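Local coordinates for protein acetylornithine aminotransferase (Aquifex aeolicus, PDB 2EH6) that catalyses the pyridoxal-phosphate-dependent transfer of an amino group between N(2)-acetyl-L-ornithine and 2-oxoglutarate, a step of arginine biosynthesis, working as a homodimer, at residues 107-110 and 111-115; 143-146 and 147-150; 344-347 and 348-352. One frame throughout, in Å; residues are numbered along the deposited sequence.

Contact 1: 107-110 and 111-115; sequences RKYW and RDKGK
Lys108 and Asp112 stand one turn apart near the end of helix 95-112, joined by a salt bridge between side chains as well as by the backbone bond from Asp112 N to Lys108 O (2.8 Å). From CB the lysine chain sets off with CG anti to the backbone N (chi1 -175°), and CG lies only 3.5 Å from OD2 of Asp112. CD carries the chain on, CE passes 4.1 Å from Asp112 OD1, and a bend at the last torsion (-59°) turns NZ to the carboxylate. There NZ meets OD2 of Asp112 at 3.1 Å on its syn lone pair, with a weaker bond to OD1. Ser261 joins both partners: its carbonyl O accepts from Lys108 NZ, and its hydroxyl is hydrogen-bonded to Asp112 OD2. Lysine suits the place because its long chain can span the turn and still present a charge; a methionine here would probably leave the carboxylate of Asp112 without its countercharge.

Round the helix, the broad indole of Trp110 is met by the extended chain of Lys115, whose CD comes within 3.7 Å of Trp110 CE3. The other aromatic, Tyr109, sets its CD2 over the centre of the indole.

The helix closes in a Schellman motif. Lys115 N binds Trp110 O at 2.8 Å, Gly114 N binds Arg111 O at 3.1 Å, and Gly114 takes the positive phi (86°) that glycine adopts readily at such a helix C-terminus.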
# COMPACT_ATOMS: atom_id res chain seq x y z
N ARG A 107 0.43 -18.63 -7.30
CA ARG A 107 -0.67 -19.58 -7.15
C ARG A 107 -1.49 -19.67 -8.43
O ARG A 107 -1.79 -20.77 -8.89
CB ARG A 107 -1.58 -19.20 -5.98
CG ARG A 107 -1.05 -19.68 -4.64
CD ARG A 107 -2.05 -19.51 -3.52
NE ARG A 107 -1.56 -20.12 -2.29
CZ ARG A 107 -2.15 -20.03 -1.10
NH1 ARG A 107 -3.28 -19.34 -0.97
NH2 ARG A 107 -1.61 -20.62 -0.04
N LYS A 108 -1.86 -18.53 -9.00
CA LYS A 108 -2.65 -18.54 -10.22
C LYS A 108 -1.87 -19.16 -11.38
O LYS A 108 -2.44 -19.83 -12.24
CB LYS A 108 -3.12 -17.14 -10.60
CG LYS A 108 -4.05 -17.14 -11.79
CD LYS A 108 -4.83 -15.85 -11.91
CE LYS A 108 -5.79 -15.93 -13.08
NZ LYS A 108 -5.07 -16.18 -14.37
N TYR A 109 -0.56 -18.94 -11.38
CA TYR A 109 0.31 -19.49 -12.42
C TYR A 109 0.09 -21.00 -12.57
O TYR A 109 -0.17 -21.49 -13.68
CB TYR A 109 1.77 -19.23 -12.08
CG TYR A 109 2.75 -19.91 -13.01
CD1 TYR A 109 2.86 -19.51 -14.34
CD2 TYR A 109 3.57 -20.93 -12.56
CE1 TYR A 109 3.77 -20.13 -15.20
CE2 TYR A 109 4.49 -21.56 -13.41
CZ TYR A 109 4.58 -21.15 -14.73
OH TYR A 109 5.48 -21.76 -15.57
N TRP A 110 0.20 -21.72 -11.46
CA TRP A 110 0.03 -23.17 -11.46
C TRP A 110 -1.40 -23.59 -11.75
O TRP A 110 -1.63 -24.66 -12.32
CB TRP A 110 0.51 -23.76 -10.13
CG TRP A 110 1.99 -23.63 -9.94
CD1 TRP A 110 2.63 -22.94 -8.96
CD2 TRP A 110 3.01 -24.21 -10.76
NE1 TRP A 110 4.00 -23.05 -9.11
CE2 TRP A 110 4.26 -23.82 -10.21
CE3 TRP A 110 3.00 -25.02 -11.91
CZ2 TRP A 110 5.48 -24.22 -10.77
CZ3 TRP A 110 4.22 -25.42 -12.46
CH2 TRP A 110 5.44 -25.01 -11.89
N ARG A 111 -2.36 -22.76 -11.37
CA ARG A 111 -3.77 -23.06 -11.63
C ARG A 111 -4.03 -22.97 -13.13
O ARG A 111 -4.76 -23.79 -13.69
CB ARG A 111 -4.68 -22.08 -10.89
CG ARG A 111 -4.82 -22.36 -9.40
CD ARG A 111 -5.77 -23.52 -9.15
NE ARG A 111 -7.17 -23.15 -9.33
CZ ARG A 111 -7.90 -22.48 -8.44
NH1 ARG A 111 -7.36 -22.10 -7.29
NH2 ARG A 111 -9.17 -22.19 -8.69
N ASP A 112 -3.43 -21.98 -13.78
CA ASP A 112 -3.61 -21.85 -15.23
C ASP A 112 -3.03 -23.05 -15.98
O ASP A 112 -3.43 -23.39 -17.09
CB ASP A 112 -2.88 -20.58 -15.69
CG ASP A 112 -3.58 -19.34 -15.14
OD1 ASP A 112 -4.81 -19.37 -15.02
OD2 ASP A 112 -2.90 -18.35 -14.88
N LYS A 113 -2.02 -23.68 -15.34
CA LYS A 113 -1.34 -24.81 -15.98
C LYS A 113 -2.00 -26.15 -15.64
O LYS A 113 -1.53 -27.22 -16.02
CB LYS A 113 0.10 -24.82 -15.49
CG LYS A 113 0.93 -23.68 -16.10
CD LYS A 113 2.41 -24.03 -16.19
CE LYS A 113 3.21 -22.97 -16.97
NZ LYS A 113 2.54 -22.70 -18.24
N GLY A 114 -3.09 -26.08 -14.86
CA GLY A 114 -3.84 -27.29 -14.54
C GLY A 114 -3.27 -28.04 -13.33
O GLY A 114 -3.64 -29.17 -13.03
N LYS A 115 -2.33 -27.39 -12.62
CA LYS A 115 -1.65 -28.09 -11.53
C LYS A 115 -2.12 -27.62 -10.14
O LYS A 115 -2.63 -26.52 -9.97
CB LYS A 115 -0.15 -27.87 -11.68
CG LYS A 115 0.39 -28.49 -12.96
CD LYS A 115 1.92 -28.42 -13.05
CE LYS A 115 2.46 -29.05 -14.34
NZ LYS A 115 3.91 -28.92 -14.38

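Contact 2: 143-146 and 147-150; sequences FHKG and FEPL
The chain from His144 to Phe147 folds into a type II beta turn, closed by Phe147 N donating to His144 O at 2.9 Å. Gly146 fills the third position, where phi is positive (96°) and a CB would be pressed against the preceding carbonyl oxygen.

Glu148 folds back over this turn. Its OE1 accepts the N-H of Gly146 at 2.9 Å, met on the syn side but 28° out of the carboxylate plane. A bend at chi2 (91°), away from the usual staggered values, swings the carboxylate back to the turn. The same OE1 forms a salt bridge with Arg111 of the second subunit, which probably offsets the cost of bringing a carboxylate close to His144 O, another acceptor. The Lys145 chain crosses that of Glu148 at a slant, its NZ 4.5 Å from Glu148 OE2, beyond a salt bridge.

Leu150 lays a methyl group on the imidazole of His144: CD1 stands 3.6 Å from the ring centroid, almost on the normal, in a CH-pi contact. A branched leucine suits this place because one methyl can cover the flat ring. Within the turn Phe147 meets backbone, with its CD2 3.2 Å from Phe143 O at the ring edge and Lys145 O above one face, toward the rim.

The loop runs between helix 132-137 and strand 154-157, passing a cis peptide before Pro149. Leu150 rests on Tyr132 and Ser136, and Phe143 and Phe147 on Leu135, all of that helix. Facing the dimer partner, the carbonyls of Phe147 and Pro149 accept from Arg107 of the second subunit, which lies on that subunit's helix 95-112, so the loop sits between its own helix 132-137 and that helix.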
# COMPACT_ATOMS: atom_id res chain seq x y z
N PHE A 143 5.01 -12.09 15.10
CA PHE A 143 4.21 -11.16 14.31
C PHE A 143 2.85 -11.75 13.94
O PHE A 143 1.97 -11.04 13.45
CB PHE A 143 4.95 -10.77 13.02
CG PHE A 143 6.19 -9.96 13.25
CD1 PHE A 143 6.17 -8.83 14.06
CD2 PHE A 143 7.39 -10.32 12.65
CE1 PHE A 143 7.32 -8.06 14.26
CE2 PHE A 143 8.55 -9.57 12.84
CZ PHE A 143 8.52 -8.44 13.65
N HIS A 144 2.68 -13.05 14.19
CA HIS A 144 1.44 -13.75 13.87
C HIS A 144 0.45 -13.73 15.04
O HIS A 144 -0.76 -13.67 14.84
CB HIS A 144 1.72 -15.22 13.52
CG HIS A 144 2.69 -15.42 12.39
ND1 HIS A 144 3.37 -16.60 12.20
CD2 HIS A 144 3.08 -14.59 11.39
CE1 HIS A 144 4.14 -16.50 11.13
NE2 HIS A 144 3.98 -15.29 10.62
N LYS A 145 0.99 -13.81 16.25
CA LYS A 145 0.19 -13.87 17.47
C LYS A 145 -1.02 -12.93 17.57
O LYS A 145 -0.88 -11.71 17.59
CB LYS A 145 1.09 -13.66 18.69
CG LYS A 145 2.30 -14.60 18.73
CD LYS A 145 1.88 -16.06 18.59
CE LYS A 145 3.09 -16.99 18.60
NZ LYS A 145 2.69 -18.41 18.35
N GLY A 146 -2.20 -13.54 17.64
CA GLY A 146 -3.44 -12.79 17.75
C GLY A 146 -4.14 -12.55 16.43
O GLY A 146 -5.28 -12.07 16.40
N PHE A 147 -3.47 -12.89 15.33
CA PHE A 147 -4.03 -12.67 14.00
C PHE A 147 -4.44 -13.95 13.27
O PHE A 147 -5.07 -13.88 12.21
CB PHE A 147 -3.01 -11.89 13.16
CG PHE A 147 -2.52 -10.63 13.83
CD1 PHE A 147 -3.41 -9.66 14.26
CD2 PHE A 147 -1.16 -10.41 14.01
CE1 PHE A 147 -2.96 -8.48 14.86
CE2 PHE A 147 -0.69 -9.24 14.61
CZ PHE A 147 -1.59 -8.28 15.03
N GLU A 148 -4.09 -15.11 13.82
CA GLU A 148 -4.42 -16.39 13.20
C GLU A 148 -5.94 -16.58 13.11
O GLU A 148 -6.70 -15.97 13.86
CB GLU A 148 -3.81 -17.55 14.01
CG GLU A 148 -2.33 -17.37 14.33
CD GLU A 148 -2.07 -16.66 15.66
OE1 GLU A 148 -2.95 -15.90 16.13
OE2 GLU A 148 -0.98 -16.85 16.23
N PRO A 149 -6.40 -17.42 12.16
CA PRO A 149 -5.60 -18.19 11.20
C PRO A 149 -5.07 -17.36 10.04
O PRO A 149 -5.75 -16.47 9.53
CB PRO A 149 -6.59 -19.25 10.72
CG PRO A 149 -7.87 -18.49 10.71
CD PRO A 149 -7.83 -17.75 12.04
N LEU A 150 -3.85 -17.68 9.62
CA LEU A 150 -3.22 -16.99 8.50
C LEU A 150 -3.63 -17.69 7.22
O LEU A 150 -4.49 -18.57 7.24
CB LEU A 150 -1.70 -17.06 8.65
CG LEU A 150 -1.16 -16.60 10.01
CD1 LEU A 150 0.35 -16.81 10.05
CD2 LEU A 150 -1.51 -15.14 10.24

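Contact 3: 344-347 and 348-352; sequences NCTA and GKVLR
OD1 of Asn344 is gripped by two nitrogens of one side chain, Arg352 NE at 3.1 Å and Arg352 NH2 at 3.0 Å. The oxygen lies in the guanidinium plane, at its edge, whereas both donors approach from one face of the amide, well above its plane, since the two flat groups are turned 50° apart. Asn344 carries CG anti to the backbone N (chi1 178°), and Arg352 bends at chi3 (47°); the two side chains run side by side on the same face of the hairpin.

Their backbones form an antiparallel hydrogen-bonded pair, with Arg352 N donating to Asn344 O at 2.7 Å. Thr346 and Val350 form the next such pair, in which Thr346 N reaches Val350 O at 2.8 Å in a nearly straight bond. Thr346 CG2 lies over a face of the guanidinium, and the beta-branched threonine and valine suit an extended strand. Thr346 OG1 is hydrogen-bonded to Glu184 O.

Between these pairs, Cys345 and Leu351 face each other in a non-hydrogen-bonded pair on the other face of the sheet, where Cys345 forms a disulfide with Cys329. The connection runs through Ala347 to Lys349, where a bent Lys349 N to Ala347 O bond (2.7 Å) makes a gamma turn centred on Gly348.

The chemistry implies that the amide oxygen fixes the rotation of the guanidinium: NE and NH2 are engaged with Asn344, while NH1 makes a weak hydrogen bond to Gln215, a residue of the cofactor pocket. The Arg352 side chain's nearest atom is about 6 Å from the bound pyridoxal phosphate, so its charge is probably held nearby.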
# COMPACT_ATOMS: atom_id res chain seq x y z
N ASN A 344 20.29 1.94 13.50
CA ASN A 344 19.15 1.08 13.82
C ASN A 344 19.56 -0.21 14.53
O ASN A 344 20.65 -0.73 14.31
CB ASN A 344 18.37 0.77 12.54
CG ASN A 344 17.20 -0.16 12.78
OD1 ASN A 344 17.26 -1.35 12.46
ND2 ASN A 344 16.13 0.38 13.35
N CYS A 345 18.68 -0.70 15.39
CA CYS A 345 18.93 -1.93 16.12
C CYS A 345 17.84 -2.93 15.76
O CYS A 345 16.65 -2.65 15.91
CB CYS A 345 18.91 -1.67 17.63
SG CYS A 345 19.09 -3.14 18.69
N THR A 346 18.25 -4.10 15.29
CA THR A 346 17.29 -5.12 14.91
C THR A 346 17.75 -6.49 15.40
O THR A 346 18.92 -6.66 15.78
CB THR A 346 17.10 -5.13 13.37
OG1 THR A 346 15.91 -5.85 13.03
CG2 THR A 346 18.30 -5.77 12.68
N ALA A 347 16.84 -7.46 15.40
CA ALA A 347 17.16 -8.81 15.86
C ALA A 347 17.78 -8.74 17.26
O ALA A 347 18.61 -9.56 17.63
CB ALA A 347 18.13 -9.49 14.89
N GLY A 348 17.36 -7.72 18.01
CA GLY A 348 17.84 -7.54 19.37
C GLY A 348 19.28 -7.10 19.56
O GLY A 348 19.54 -6.19 20.35
N LYS A 349 20.21 -7.72 18.86
CA LYS A 349 21.62 -7.39 19.03
C LYS A 349 22.36 -6.94 17.78
O LYS A 349 23.57 -6.73 17.82
CB LYS A 349 22.36 -8.59 19.64
CG LYS A 349 21.77 -9.09 20.94
CD LYS A 349 22.46 -10.37 21.40
CE LYS A 349 21.81 -10.93 22.66
NZ LYS A 349 22.35 -12.27 23.00
N VAL A 350 21.65 -6.79 16.67
CA VAL A 350 22.31 -6.38 15.43
C VAL A 350 22.07 -4.93 15.06
O VAL A 350 20.93 -4.52 14.81
CB VAL A 350 21.85 -7.27 14.24
CG1 VAL A 350 22.57 -6.84 12.97
CG2 VAL A 350 22.14 -8.73 14.54
N LEU A 351 23.14 -4.15 15.03
CA LEU A 351 23.03 -2.76 14.61
C LEU A 351 23.00 -2.84 13.09
O LEU A 351 23.88 -3.45 12.48
CB LEU A 351 24.25 -1.95 15.07
CG LEU A 351 24.24 -1.49 16.53
CD1 LEU A 351 25.55 -0.79 16.84
CD2 LEU A 351 23.06 -0.54 16.76
N ARG A 352 21.98 -2.25 12.49
CA ARG A 352 21.84 -2.27 11.04
C ARG A 352 22.12 -0.87 10.49
O ARG A 352 21.65 0.12 11.04
CB ARG A 352 20.43 -2.72 10.66
CG ARG A 352 20.11 -2.64 9.18
CD ARG A 352 18.75 -3.24 8.84
NE ARG A 352 17.69 -2.79 9.74
CZ ARG A 352 16.40 -2.97 9.51
NH1 ARG A 352 15.99 -3.58 8.40
NH2 ARG A 352 15.50 -2.55 10.39
O HOH W 1 15.70 -5.16 17.91

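How the contacts relate
The three contacts follow one another along the chain. Contact 1 closes helix 95-112, contact 2 lies in the loop between helix 132-137 and strand 154-157, and contact 3 is the hairpin of strands 341-346 and 350-353 in the mixed sheet that also holds strands 12-18 and 313-317. The centres of contacts 1 and 2 are about 27 Å apart within a subunit, yet both face the dimer interface, where residues of each pair with the other's counterpart across the subunits. Contact 3, its centre about 40 Å from contact 1 across the chain's centre and about 24 Å from contact 2, brings Arg352 within about 6 Å (nearest atoms) of a cofactor; Phe143 of contact 2 also nears the pocket.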